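O-methyltransferase (Coxiella burnetii, PDB 3TR6) probably transfers a methyl group from S-adenosylmethionine to an oxygen atom of an acceptor molecule, with a metal ion bound beside the cofactor pocket. Local coordinates at residues Leu155-Ser160 with Arg195-Lys200; Tyr18-Ser23 with Ala49-Gln54; Lys100-Ala105 with Ile118-Ser123. One frame throughout, in Å; residues are numbered along the deposited sequence.

Contact 1: residues Leu155-Ser160 with Arg195-Lys200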
ATOM      1  N   LEU A 155      14.720 -18.064   0.327  1.00 41.91           N
ATOM      2  CA  LEU A 155      16.097 -17.687   0.032  1.00 37.12           C
ATOM      3  C   LEU A 155      16.190 -16.220  -0.384  1.00 42.24           C
ATOM      4  O   LEU A 155      16.902 -15.439   0.246  1.00 41.01           O
ATOM      5  CB  LEU A 155      16.672 -18.571  -1.075  1.00 43.48           C
ATOM      6  CG  LEU A 155      18.068 -18.181  -1.575  1.00 42.98           C
ATOM      7  CD1 LEU A 155      19.090 -18.286  -0.452  1.00 37.57           C
ATOM      8  CD2 LEU A 155      18.477 -19.040  -2.758  1.00 42.05           C
ATOM      9  N   TYR A 156      15.472 -15.855  -1.445  1.00 37.50           N
ATOM     10  CA  TYR A 156      15.464 -14.481  -1.945  1.00 34.22           C
ATOM     11  C   TYR A 156      15.072 -13.471  -0.870  1.00 36.81           C
ATOM     12  O   TYR A 156      15.604 -12.364  -0.821  1.00 35.85           O
ATOM     13  CB  TYR A 156      14.509 -14.348  -3.131  1.00 35.90           C
ATOM     14  CG  TYR A 156      14.861 -15.207  -4.320  1.00 42.63           C
ATOM     15  CD1 TYR A 156      16.181 -15.555  -4.590  1.00 36.86           C
ATOM     16  CD2 TYR A 156      13.870 -15.668  -5.179  1.00 36.47           C
ATOM     17  CE1 TYR A 156      16.497 -16.340  -5.681  1.00 39.99           C
ATOM     18  CE2 TYR A 156      14.181 -16.450  -6.268  1.00 42.21           C
ATOM     19  CZ  TYR A 156      15.493 -16.785  -6.516  1.00 42.91           C
ATOM     20  OH  TYR A 156      15.793 -17.569  -7.605  1.00 43.50           O
ATOM     21  N   TYR A 157      14.123 -13.854  -0.025  1.00 36.13           N
ATOM     22  CA  TYR A 157      13.670 -13.000   1.063  1.00 37.67           C
ATOM     23  C   TYR A 157      14.812 -12.782   2.042  1.00 40.39           C
ATOM     24  O   TYR A 157      15.134 -11.648   2.406  1.00 36.57           O
ATOM     25  CB  TYR A 157      12.476 -13.648   1.772  1.00 36.19           C
ATOM     26  CG  TYR A 157      11.987 -12.917   3.005  1.00 34.51           C
ATOM     27  CD1 TYR A 157      11.106 -11.849   2.898  1.00 31.13           C
ATOM     28  CD2 TYR A 157      12.392 -13.307   4.276  1.00 36.47           C
ATOM     29  CE1 TYR A 157      10.648 -11.182   4.020  1.00 31.31           C
ATOM     30  CE2 TYR A 157      11.940 -12.644   5.407  1.00 37.66           C
ATOM     31  CZ  TYR A 157      11.068 -11.580   5.272  1.00 35.17           C
ATOM     32  OH  TYR A 157      10.612 -10.915   6.390  1.00 28.14           O
ATOM     33  N   GLU A 158      15.424 -13.887   2.455  1.00 41.29           N
ATOM     34  CA  GLU A 158      16.522 -13.862   3.411  1.00 37.26           C
ATOM     35  C   GLU A 158      17.685 -13.021   2.895  1.00 36.67           C
ATOM     36  O   GLU A 158      18.293 -12.256   3.641  1.00 38.53           O
ATOM     37  CB  GLU A 158      16.988 -15.287   3.704  1.00 37.88           C
ATOM     38  CG  GLU A 158      17.228 -15.552   5.173  1.00 47.03           C
ATOM     39  CD  GLU A 158      16.012 -15.248   6.017  1.00 39.92           C
ATOM     40  OE1 GLU A 158      14.902 -15.668   5.635  1.00 45.44           O
ATOM     41  OE2 GLU A 158      16.165 -14.582   7.059  1.00 38.53           O
ATOM     42  N   GLU A 159      17.984 -13.167   1.609  1.00 35.11           N
ATOM     43  CA  GLU A 159      19.049 -12.404   0.977  1.00 35.54           C
ATOM     44  C   GLU A 159      18.666 -10.934   0.841  1.00 39.55           C
ATOM     45  O   GLU A 159      19.509 -10.047   0.986  1.00 42.91           O
ATOM     46  CB  GLU A 159      19.379 -12.992  -0.396  1.00 36.42           C
ATOM     47  CG  GLU A 159      19.961 -14.393  -0.343  1.00 43.93           C
ATOM     48  CD  GLU A 159      21.382 -14.415   0.188  1.00 47.44           C
ATOM     49  OE1 GLU A 159      22.320 -14.273  -0.627  1.00 54.58           O
ATOM     50  OE2 GLU A 159      21.561 -14.575   1.414  1.00 45.00           O
ATOM     51  N   SER A 160      17.391 -10.682   0.567  1.00 34.75           N
ATOM     52  CA  SER A 160      16.905  -9.320   0.389  1.00 36.58           C
ATOM     53  C   SER A 160      16.960  -8.520   1.687  1.00 35.17           C
ATOM     54  O   SER A 160      17.120  -7.303   1.664  1.00 35.94           O
ATOM     55  CB  SER A 160      15.485  -9.320  -0.182  1.00 35.15           C
ATOM     56  OG  SER A 160      15.484  -9.740  -1.535  1.00 32.56           O
ATOM     57  N   ARG A 195       2.635 -21.336   2.097  1.00 41.79           N
ATOM     58  CA  ARG A 195       1.930 -21.338   3.371  1.00 42.81           C
ATOM     59  C   ARG A 195       2.939 -21.252   4.509  1.00 40.40           C
ATOM     60  O   ARG A 195       2.750 -20.511   5.474  1.00 42.32           O
ATOM     61  CB  ARG A 195       1.053 -22.585   3.515  1.00 37.57           C
ATOM     62  CG  ARG A 195      -0.259 -22.505   2.749  1.00 42.26           C
ATOM     63  CD  ARG A 195      -1.103 -23.755   2.941  1.00 49.56           C
ATOM     64  NE  ARG A 195      -1.217 -24.119   4.351  1.00 68.62           N
ATOM     65  CZ  ARG A 195      -2.143 -23.641   5.177  1.00 65.18           C
ATOM     66  NH1 ARG A 195      -3.050 -22.778   4.739  1.00 51.29           N
ATOM     67  NH2 ARG A 195      -2.162 -24.031   6.446  1.00 63.26           N
ATOM     68  N   LEU A 196       4.025 -22.005   4.380  1.00 40.70           N
ATOM     69  CA  LEU A 196       5.090 -21.983   5.369  1.00 41.85           C
ATOM     70  C   LEU A 196       5.753 -20.608   5.401  1.00 41.20           C
ATOM     71  O   LEU A 196       6.112 -20.110   6.468  1.00 39.11           O
ATOM     72  CB  LEU A 196       6.127 -23.063   5.054  1.00 43.22           C
ATOM     73  CG  LEU A 196       7.164 -23.353   6.141  1.00 52.21           C
ATOM     74  CD1 LEU A 196       6.483 -23.871   7.401  1.00 42.72           C
ATOM     75  CD2 LEU A 196       8.201 -24.344   5.641  1.00 51.49           C
ATOM     76  N   PHE A 197       5.905 -20.003   4.226  1.00 37.68           N
ATOM     77  CA  PHE A 197       6.564 -18.705   4.096  1.00 35.30           C
ATOM     78  C   PHE A 197       5.741 -17.564   4.689  1.00 37.32           C
ATOM     79  O   PHE A 197       6.279 -16.697   5.381  1.00 36.94           O
ATOM     80  CB  PHE A 197       6.879 -18.407   2.625  1.00 33.57           C
ATOM     81  CG  PHE A 197       7.387 -17.012   2.382  1.00 34.31           C
ATOM     82  CD1 PHE A 197       8.731 -16.706   2.543  1.00 39.76           C
ATOM     83  CD2 PHE A 197       6.519 -16.004   1.993  1.00 35.69           C
ATOM     84  CE1 PHE A 197       9.198 -15.417   2.321  1.00 37.86           C
ATOM     85  CE2 PHE A 197       6.979 -14.715   1.769  1.00 34.43           C
ATOM     86  CZ  PHE A 197       8.319 -14.423   1.932  1.00 31.68           C
ATOM     87  N   ASN A 198       4.442 -17.565   4.409  1.00 37.64           N
ATOM     88  CA  ASN A 198       3.552 -16.528   4.917  1.00 31.28           C
ATOM     89  C   ASN A 198       3.526 -16.471   6.438  1.00 34.17           C
ATOM     90  O   ASN A 198       3.482 -15.390   7.020  1.00 35.79           O
ATOM     91  CB  ASN A 198       2.136 -16.708   4.367  1.00 34.61           C
ATOM     92  CG  ASN A 198       2.036 -16.385   2.889  1.00 33.90           C
ATOM     93  OD1 ASN A 198       2.851 -15.642   2.347  1.00 34.49           O
ATOM     94  ND2 ASN A 198       1.026 -16.942   2.229  1.00 33.84           N
ATOM     95  N   GLN A 199       3.554 -17.637   7.078  1.00 35.88           N
ATOM     96  CA  GLN A 199       3.596 -17.708   8.535  1.00 36.62           C
ATOM     97  C   GLN A 199       4.940 -17.223   9.062  1.00 32.83           C
ATOM     98  O   GLN A 199       5.010 -16.557  10.095  1.00 37.22           O
ATOM     99  CB  GLN A 199       3.324 -19.132   9.023  1.00 37.04           C
ATOM    100  CG  GLN A 199       1.887 -19.590   8.826  1.00 61.40           C
ATOM    101  CD  GLN A 199       0.896 -18.836   9.710  1.00 75.72           C
ATOM    102  OE1 GLN A 199       1.287 -18.151  10.661  1.00 59.40           O
ATOM    103  NE2 GLN A 199      -0.395 -18.964   9.400  1.00 56.05           N
ATOM    104  N   LYS A 200       6.005 -17.561   8.346  1.00 32.30           N
ATOM    105  CA  LYS A 200       7.349 -17.133   8.711  1.00 36.52           C
ATOM    106  C   LYS A 200       7.457 -15.606   8.736  1.00 40.17           C
ATOM    107  O   LYS A 200       7.967 -15.029   9.700  1.00 39.05           O
ATOM    108  CB  LYS A 200       8.374 -17.736   7.747  1.00 33.78           C
ATOM    109  CG  LYS A 200       9.819 -17.390   8.056  1.00 35.12           C
ATOM    110  CD  LYS A 200      10.318 -16.256   7.176  1.00 37.86           C
ATOM    111  CE  LYS A 200      11.833 -16.144   7.236  1.00 44.41           C
ATOM    112  NZ  LYS A 200      12.502 -17.394   6.771  1.00 38.45           N
TER
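The aromatic rings of Y157 and F197 meet in a T-shaped (edge-to-face) stack that joins two helices running in roughly the same direction, packed on the Rossmann-like sheet of this methyltransferase. The edge of F197 is turned toward the face of Y157; the ring centroids lie 5.4 Å apart and the planes stand at 88°. At its leading corner, F197 CE1 is 3.8 Å from Y157 CB, which lies in the plane of the F197 ring. Long aromatic side chains suit this place, because the axes of segments 155-160 and 195-200 come no closer than 12.3 Å and the rings fill the gap. In both rings CG is anti to the backbone N (chi1 175° in Y157), which sends them into the space between the helices.

Beside the rings runs the chain of K200. Its CE passes 4.0 Å from Y157 CE2, and a bend at chi4 turns the ammonium group to E158. A second layer fixes these groups: the Y157 hydroxyl is hydrogen-bonded to D204, E158 OE2 forms a salt bridge with R206, and K200 NZ forms another with D154. The lysine is shared by E158 and D154, which would be expected to favour its charged form. Across the helices, K200 NZ forms a salt bridge with E158 OE1 at 3.2 Å, on the syn side of the carboxylate and 33° out of its plane.

Contact 2: residues Tyr18-Ser23 with Ala49-Gln54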
ATOM      1  N   TYR A  18     -14.828  -1.593 -11.412  1.00 42.38           N
ATOM      2  CA  TYR A  18     -15.016  -0.197 -11.050  1.00 36.71           C
ATOM      3  C   TYR A  18     -13.724   0.372 -10.480  1.00 35.22           C
ATOM      4  O   TYR A  18     -13.360   1.514 -10.757  1.00 36.40           O
ATOM      5  CB  TYR A  18     -16.154  -0.034 -10.040  1.00 36.07           C
ATOM      6  CG  TYR A  18     -16.200   1.350  -9.450  1.00 36.48           C
ATOM      7  CD1 TYR A  18     -16.806   2.391 -10.134  1.00 35.54           C
ATOM      8  CD2 TYR A  18     -15.607   1.625  -8.221  1.00 37.44           C
ATOM      9  CE1 TYR A  18     -16.834   3.661  -9.614  1.00 45.03           C
ATOM     10  CE2 TYR A  18     -15.631   2.900  -7.691  1.00 30.44           C
ATOM     11  CZ  TYR A  18     -16.247   3.914  -8.394  1.00 39.30           C
ATOM     12  OH  TYR A  18     -16.289   5.194  -7.891  1.00 40.70           O
ATOM     13  N   LEU A  19     -13.036  -0.432  -9.679  1.00 33.18           N
ATOM     14  CA  LEU A  19     -11.786  -0.007  -9.059  1.00 32.61           C
ATOM     15  C   LEU A  19     -10.753   0.357 -10.119  1.00 34.59           C
ATOM     16  O   LEU A  19     -10.100   1.398 -10.028  1.00 35.47           O
ATOM     17  CB  LEU A  19     -11.252  -1.100  -8.130  1.00 31.24           C
ATOM     18  CG  LEU A  19      -9.965  -0.823  -7.355  1.00 26.02           C
ATOM     19  CD1 LEU A  19      -9.944  -1.624  -6.067  1.00 24.10           C
ATOM     20  CD2 LEU A  19      -8.735  -1.130  -8.202  1.00 22.92           C
ATOM     21  N   LEU A  20     -10.609  -0.498 -11.126  1.00 31.49           N
ATOM     22  CA  LEU A  20      -9.684  -0.226 -12.217  1.00 30.42           C
ATOM     23  C   LEU A  20     -10.063   1.060 -12.948  1.00 31.17           C
ATOM     24  O   LEU A  20      -9.194   1.812 -13.391  1.00 37.25           O
ATOM     25  CB  LEU A  20      -9.633  -1.394 -13.201  1.00 29.57           C
ATOM     26  CG  LEU A  20      -9.147  -2.741 -12.672  1.00 34.99           C
ATOM     27  CD1 LEU A  20      -9.163  -3.778 -13.787  1.00 37.08           C
ATOM     28  CD2 LEU A  20      -7.758  -2.619 -12.071  1.00 31.55           C
ATOM     29  N   GLN A  21     -11.361   1.312 -13.068  1.00 28.80           N
ATOM     30  CA  GLN A  21     -11.844   2.482 -13.792  1.00 37.84           C
ATOM     31  C   GLN A  21     -11.518   3.789 -13.084  1.00 38.02           C
ATOM     32  O   GLN A  21     -11.425   4.836 -13.720  1.00 41.52           O
ATOM     33  CB  GLN A  21     -13.350   2.381 -14.034  1.00 41.74           C
ATOM     34  CG  GLN A  21     -13.741   1.268 -14.995  1.00 53.48           C
ATOM     35  CD  GLN A  21     -15.240   1.026 -15.039  1.00 55.91           C
ATOM     36  OE1 GLN A  21     -16.015   1.749 -14.411  1.00 51.14           O
ATOM     37  NE2 GLN A  21     -15.652   0.002 -15.781  1.00 49.23           N
ATOM     38  N   VAL A  22     -11.349   3.731 -11.767  1.00 33.58           N
ATOM     39  CA  VAL A  22     -11.069   4.933 -10.993  1.00 31.34           C
ATOM     40  C   VAL A  22      -9.678   4.939 -10.373  1.00 36.07           C
ATOM     41  O   VAL A  22      -9.385   5.779  -9.523  1.00 33.42           O
ATOM     42  CB  VAL A  22     -12.115   5.161  -9.878  1.00 36.81           C
ATOM     43  CG1 VAL A  22     -13.483   5.401 -10.484  1.00 39.50           C
ATOM     44  CG2 VAL A  22     -12.136   3.982  -8.907  1.00 34.57           C
ATOM     45  N   SER A  23      -8.819   4.015 -10.795  1.00 33.57           N
ATOM     46  CA  SER A  23      -7.473   3.958 -10.231  1.00 31.08           C
ATOM     47  C   SER A  23      -6.360   3.644 -11.237  1.00 33.38           C
ATOM     48  O   SER A  23      -5.281   4.234 -11.171  1.00 35.71           O
ATOM     49  CB  SER A  23      -7.418   2.981  -9.047  1.00 30.14           C
ATOM     50  OG  SER A  23      -7.431   1.634  -9.477  1.00 33.04           O
ATOM     51  N   ALA A  49       0.426  -7.837 -12.582  1.00 33.07           N
ATOM     52  CA  ALA A  49      -0.840  -7.140 -12.777  1.00 28.25           C
ATOM     53  C   ALA A  49      -0.608  -5.634 -12.873  1.00 32.24           C
ATOM     54  O   ALA A  49       0.131  -5.061 -12.068  1.00 31.22           O
ATOM     55  CB  ALA A  49      -1.803  -7.463 -11.643  1.00 26.08           C
ATOM     56  N   PRO A  50      -1.233  -4.987 -13.865  1.00 32.00           N
ATOM     57  CA  PRO A  50      -1.053  -3.546 -14.063  1.00 28.68           C
ATOM     58  C   PRO A  50      -1.286  -2.764 -12.773  1.00 33.30           C
ATOM     59  O   PRO A  50      -0.530  -1.842 -12.466  1.00 33.92           O
ATOM     60  CB  PRO A  50      -2.122  -3.206 -15.101  1.00 24.89           C
ATOM     61  CG  PRO A  50      -2.296  -4.463 -15.868  1.00 33.14           C
ATOM     62  CD  PRO A  50      -2.120  -5.581 -14.879  1.00 28.04           C
ATOM     63  N   GLU A  51      -2.310  -3.145 -12.018  1.00 31.07           N
ATOM     64  CA  GLU A  51      -2.656  -2.433 -10.794  1.00 31.39           C
ATOM     65  C   GLU A  51      -1.643  -2.676  -9.679  1.00 31.72           C
ATOM     66  O   GLU A  51      -1.377  -1.781  -8.877  1.00 34.83           O
ATOM     67  CB  GLU A  51      -4.069  -2.789 -10.323  1.00 30.57           C
ATOM     68  CG  GLU A  51      -4.264  -4.242  -9.929  1.00 33.11           C
ATOM     69  CD  GLU A  51      -4.713  -5.110 -11.085  1.00 32.79           C
ATOM     70  OE1 GLU A  51      -4.307  -4.839 -12.231  1.00 31.78           O
ATOM     71  OE2 GLU A  51      -5.484  -6.063 -10.851  1.00 34.71           O
ATOM     72  N   GLN A  52      -1.079  -3.879  -9.624  1.00 29.20           N
ATOM     73  CA  GLN A  52      -0.067  -4.179  -8.617  1.00 32.76           C
ATOM     74  C   GLN A  52       1.224  -3.423  -8.920  1.00 35.09           C
ATOM     75  O   GLN A  52       1.862  -2.874  -8.022  1.00 30.58           O
ATOM     76  CB  GLN A  52       0.211  -5.680  -8.529  1.00 25.96           C
ATOM     77  CG  GLN A  52       1.057  -6.054  -7.320  1.00 28.75           C
ATOM     78  CD  GLN A  52       1.519  -7.497  -7.338  1.00 36.35           C
ATOM     79  OE1 GLN A  52       2.511  -7.836  -7.982  1.00 38.94           O
ATOM     80  NE2 GLN A  52       0.804  -8.357  -6.619  1.00 36.89           N
ATOM     81  N   ALA A  53       1.601  -3.403 -10.195  1.00 37.15           N
ATOM     82  CA  ALA A  53       2.788  -2.682 -10.633  1.00 27.57           C
ATOM     83  C   ALA A  53       2.656  -1.198 -10.319  1.00 30.18           C
ATOM     84  O   ALA A  53       3.625  -0.546  -9.935  1.00 30.01           O
ATOM     85  CB  ALA A  53       3.008  -2.886 -12.118  1.00 29.19           C
ATOM     86  N   GLN A  54       1.452  -0.667 -10.490  1.00 32.79           N
ATOM     87  CA  GLN A  54       1.200   0.743 -10.231  1.00 32.96           C
ATOM     88  C   GLN A  54       1.443   1.084  -8.766  1.00 31.43           C
ATOM     89  O   GLN A  54       1.936   2.167  -8.447  1.00 27.23           O
ATOM     90  CB  GLN A  54      -0.223   1.118 -10.637  1.00 32.00           C
ATOM     91  CG  GLN A  54      -0.589   2.554 -10.331  1.00 33.40           C
ATOM     92  CD  GLN A  54      -1.866   2.979 -11.017  1.00 40.52           C
ATOM     93  OE1 GLN A  54      -2.136   2.579 -12.150  1.00 42.16           O
ATOM     94  NE2 GLN A  54      -2.665   3.793 -10.332  1.00 39.14           N
TER
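Two torsions set up the meeting of L20 with E51. In L20, CG lies anti to the carbonyl carbon (chi1 -62°), and the branch ends with CD2 turned to the other helix. In E51, CG takes the crowded position between the backbone N and the carbonyl carbon (chi1 64°), and a bend at chi2 folds the chain so that its aliphatic part and its carboxyl carbon present themselves to the leucine.

The C-terminal end of helix 13-21 here meets the first turn of helix 50-63 in the Rossmann-like methyltransferase fold, with A49 at the N-cap position. L20 CD2 is 4.1 Å from both E51 CB and E51 CD, a loose van der Waals touch on the side of the glutamate chain. Leucine suits the place as a methyl-bearing cover for the glutamate chain, whose acid end is held by other groups: E51 OE2 is hydrogen-bonded to Y16 and to T8 of the second subunit. OE2 thus bridges the two subunits of the dimer.

The polar half of the contact lies at S23 and Q54. Glutamine is long enough to span from its helix to the chain leaving the other one, and its amide can both give and accept: OE1 takes a bond from the backbone N of R25, and NE2 also reaches the carbonyl of M209 of the second subunit. S23 itself turns back, its OG giving a hydrogen bond to L19 O at 2.7 Å. V22 N reaches that same oxygen from the opposite face of the carbonyl plane.

Across the segments, Q54 NE2 donates to S23 O at 2.8 Å with an N-H...O angle of 162°; the oxygen lies near the amide plane of Q54, whereas the nitrogen stands above the carbonyl plane of S23.

Contact 3: residues Lys100-Ala105 with Ile118-Ser123; sequences KSTALA and IGLRLS
T102 and L120 form the close part of this contact, where helix 99-111 lies against strand 118-122. The two side chains cross at about a right angle. L120 CD2 comes to 3.7 Å from T102 CB, and its other methyl, CD1, sits 4.0 Å from T102 CG2, so both leucine methyls lie along one flank of the beta-branched threonine. For L120 a chi1 of 167° puts CG anti to the backbone N and carries these methyls across to the helix.

Threonine serves both sides of its position. CB and CG2 provide the apolar surface for the leucine, while OG1 turns back to the start of its own helix. It is within hydrogen-bonding reach of the carbonyl oxygens of D98 and E99, which must share its one proton, so the hydroxyl is provided for despite its apolar neighbours.

Toward the solvent side the packing thins. L122 is exposed, and its CD1 approaches T102 OG1 only to 4.2 Å; the same leucine also rests on E99. L120 also rests on K106 and W109 further along the helix, probably against the aliphatic part of the lysine.

T102 also touches D96, a residue that binds S-adenosylhomocysteine, and S123, just past the strand, touches that ligand. The arrangement belongs to a beta-alpha-beta crossover, strand 91-96, helix 99-111 and strand 118-122, in the Rossmann-like fold of S-adenosylmethionine-dependent methyltransferases.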
ATOM      1  N   LYS A 100      15.114 -15.077 -24.035  1.00 47.01           N
ATOM      2  CA  LYS A 100      14.059 -14.688 -24.963  1.00 45.97           C
ATOM      3  C   LYS A 100      13.225 -13.532 -24.417  1.00 45.93           C
ATOM      4  O   LYS A 100      13.041 -12.519 -25.092  1.00 44.45           O
ATOM      5  CB  LYS A 100      13.161 -15.885 -25.291  1.00 53.72           C
ATOM      6  CG  LYS A 100      12.142 -15.623 -26.391  1.00 53.92           C
ATOM      7  CD  LYS A 100      11.106 -16.743 -26.459  1.00 63.69           C
ATOM      8  CE  LYS A 100       9.990 -16.419 -27.448  1.00 60.26           C
ATOM      9  NZ  LYS A 100       8.812 -17.327 -27.287  1.00 60.55           N
ATOM     10  N   SER A 101      12.729 -13.683 -23.193  1.00 38.41           N
ATOM     11  CA  SER A 101      11.870 -12.670 -22.588  1.00 38.72           C
ATOM     12  C   SER A 101      12.616 -11.381 -22.231  1.00 39.15           C
ATOM     13  O   SER A 101      12.094 -10.284 -22.428  1.00 39.90           O
ATOM     14  CB  SER A 101      11.150 -13.228 -21.359  1.00 35.00           C
ATOM     15  OG  SER A 101      12.065 -13.700 -20.392  1.00 40.55           O
ATOM     16  N   THR A 102      13.834 -11.512 -21.713  1.00 35.91           N
ATOM     17  CA  THR A 102      14.609 -10.343 -21.314  1.00 40.40           C
ATOM     18  C   THR A 102      15.030  -9.503 -22.517  1.00 45.24           C
ATOM     19  O   THR A 102      15.237  -8.295 -22.399  1.00 45.57           O
ATOM     20  CB  THR A 102      15.849 -10.719 -20.478  1.00 42.69           C
ATOM     21  OG1 THR A 102      16.645 -11.670 -21.193  1.00 51.48           O
ATOM     22  CG2 THR A 102      15.429 -11.318 -19.142  1.00 43.56           C
ATOM     23  N   ALA A 103      15.149 -10.143 -23.676  1.00 44.17           N
ATOM     24  CA  ALA A 103      15.494  -9.428 -24.898  1.00 43.33           C
ATOM     25  C   ALA A 103      14.389  -8.441 -25.257  1.00 40.70           C
ATOM     26  O   ALA A 103      14.657  -7.310 -25.669  1.00 45.08           O
ATOM     27  CB  ALA A 103      15.734 -10.404 -26.036  1.00 41.02           C
ATOM     28  N   LEU A 104      13.144  -8.874 -25.095  1.00 39.99           N
ATOM     29  CA  LEU A 104      12.002  -8.001 -25.327  1.00 45.56           C
ATOM     30  C   LEU A 104      11.964  -6.907 -24.264  1.00 44.98           C
ATOM     31  O   LEU A 104      11.660  -5.750 -24.557  1.00 37.90           O
ATOM     32  CB  LEU A 104      10.700  -8.800 -25.315  1.00 41.95           C
ATOM     33  CG  LEU A 104       9.434  -8.006 -25.636  1.00 45.40           C
ATOM     34  CD1 LEU A 104       9.551  -7.338 -26.998  1.00 42.49           C
ATOM     35  CD2 LEU A 104       8.212  -8.905 -25.574  1.00 49.31           C
ATOM     36  N   ALA A 105      12.276  -7.286 -23.028  1.00 39.10           N
ATOM     37  CA  ALA A 105      12.388  -6.330 -21.933  1.00 36.50           C
ATOM     38  C   ALA A 105      13.357  -5.197 -22.269  1.00 38.98           C
ATOM     39  O   ALA A 105      12.988  -4.024 -22.205  1.00 36.45           O
ATOM     40  CB  ALA A 105      12.809  -7.033 -20.658  1.00 34.33           C
ATOM     41  N   ILE A 118      18.123   1.145 -15.892  1.00 41.02           N
ATOM     42  CA  ILE A 118      17.906  -0.287 -15.711  1.00 41.85           C
ATOM     43  C   ILE A 118      19.066  -1.106 -16.260  1.00 37.15           C
ATOM     44  O   ILE A 118      19.544  -0.854 -17.364  1.00 38.17           O
ATOM     45  CB  ILE A 118      16.590  -0.767 -16.367  1.00 41.53           C
ATOM     46  CG1 ILE A 118      15.402   0.035 -15.835  1.00 34.68           C
ATOM     47  CG2 ILE A 118      16.392  -2.258 -16.127  1.00 32.52           C
ATOM     48  CD1 ILE A 118      14.082  -0.372 -16.428  1.00 29.94           C
ATOM     49  N   GLY A 119      19.516  -2.080 -15.477  1.00 37.18           N
ATOM     50  CA  GLY A 119      20.563  -2.989 -15.901  1.00 30.87           C
ATOM     51  C   GLY A 119      20.173  -4.438 -15.683  1.00 43.98           C
ATOM     52  O   GLY A 119      19.819  -4.839 -14.573  1.00 39.13           O
ATOM     53  N   LEU A 120      20.241  -5.228 -16.750  1.00 46.28           N
ATOM     54  CA  LEU A 120      19.871  -6.636 -16.695  1.00 35.95           C
ATOM     55  C   LEU A 120      21.001  -7.516 -16.169  1.00 44.22           C
ATOM     56  O   LEU A 120      22.108  -7.511 -16.705  1.00 50.37           O
ATOM     57  CB  LEU A 120      19.444  -7.126 -18.079  1.00 41.58           C
ATOM     58  CG  LEU A 120      19.313  -8.640 -18.252  1.00 46.77           C
ATOM     59  CD1 LEU A 120      18.275  -9.218 -17.296  1.00 40.50           C
ATOM     60  CD2 LEU A 120      18.969  -8.990 -19.689  1.00 47.07           C
ATOM     61  N   ARG A 121      20.711  -8.272 -15.116  1.00 45.27           N
ATOM     62  CA  ARG A 121      21.635  -9.283 -14.626  1.00 44.09           C
ATOM     63  C   ARG A 121      21.116 -10.660 -15.027  1.00 48.33           C
ATOM     64  O   ARG A 121      20.251 -11.225 -14.361  1.00 50.89           O
ATOM     65  CB  ARG A 121      21.784  -9.189 -13.107  1.00 41.88           C
ATOM     66  CG  ARG A 121      22.241  -7.820 -12.605  1.00 61.58           C
ATOM     67  CD  ARG A 121      23.677  -7.494 -13.015  1.00 48.41           C
ATOM     68  NE  ARG A 121      24.018  -6.107 -12.702  1.00 52.95           N
ATOM     69  CZ  ARG A 121      23.935  -5.100 -13.569  1.00 58.40           C
ATOM     70  NH1 ARG A 121      23.536  -5.322 -14.814  1.00 54.25           N
ATOM     71  NH2 ARG A 121      24.259  -3.870 -13.194  1.00 48.02           N
ATOM     72  N   LEU A 122      21.646 -11.193 -16.121  1.00 49.51           N
ATOM     73  CA  LEU A 122      21.176 -12.463 -16.655  1.00 43.54           C
ATOM     74  C   LEU A 122      21.921 -13.654 -16.051  1.00 42.05           C
ATOM     75  O   LEU A 122      23.006 -14.014 -16.497  1.00 48.74           O
ATOM     76  CB  LEU A 122      21.300 -12.469 -18.177  1.00 43.61           C
ATOM     77  CG  LEU A 122      20.601 -13.613 -18.910  1.00 52.55           C
ATOM     78  CD1 LEU A 122      19.141 -13.695 -18.492  1.00 51.00           C
ATOM     79  CD2 LEU A 122      20.723 -13.453 -20.419  1.00 52.23           C
ATOM     80  N   SER A 123      21.317 -14.251 -15.029  1.00 43.62           N
ATOM     81  CA  SER A 123      21.847 -15.442 -14.380  1.00 42.75           C
ATOM     82  C   SER A 123      20.946 -15.755 -13.196  1.00 38.08           C
ATOM     83  O   SER A 123      20.124 -14.927 -12.820  1.00 40.44           O
ATOM     84  CB  SER A 123      23.289 -15.216 -13.912  1.00 39.30           C
ATOM     85  OG  SER A 123      23.334 -14.826 -12.548  1.00 46.02           O
TER

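Overall arrangement
Along the chain, contact 2 comes first, then contact 3, then contact 1, each closing before the next opens. Their centres lie 25 to 27 Å apart and none touches another. Contact 3 lies at one margin of the seven-stranded sheet, on outermost strand 118-122. Contact 1 joins helices 153-163 and 189-203, the elements flanking strand 168-173 in sequence, and contact 2 lies on the opposite side of the chain's centre, between helices 13-21 and 50-63. Contacts 1 and 2 both reach the second subunit: N198 of one chain is hydrogen-bonded to Y18 of the other, linking them across the dimer. Y156 and S123 of contacts 1 and 3 touch S-adenosylhomocysteine, so contact 1 faces both ligand and dimer partner.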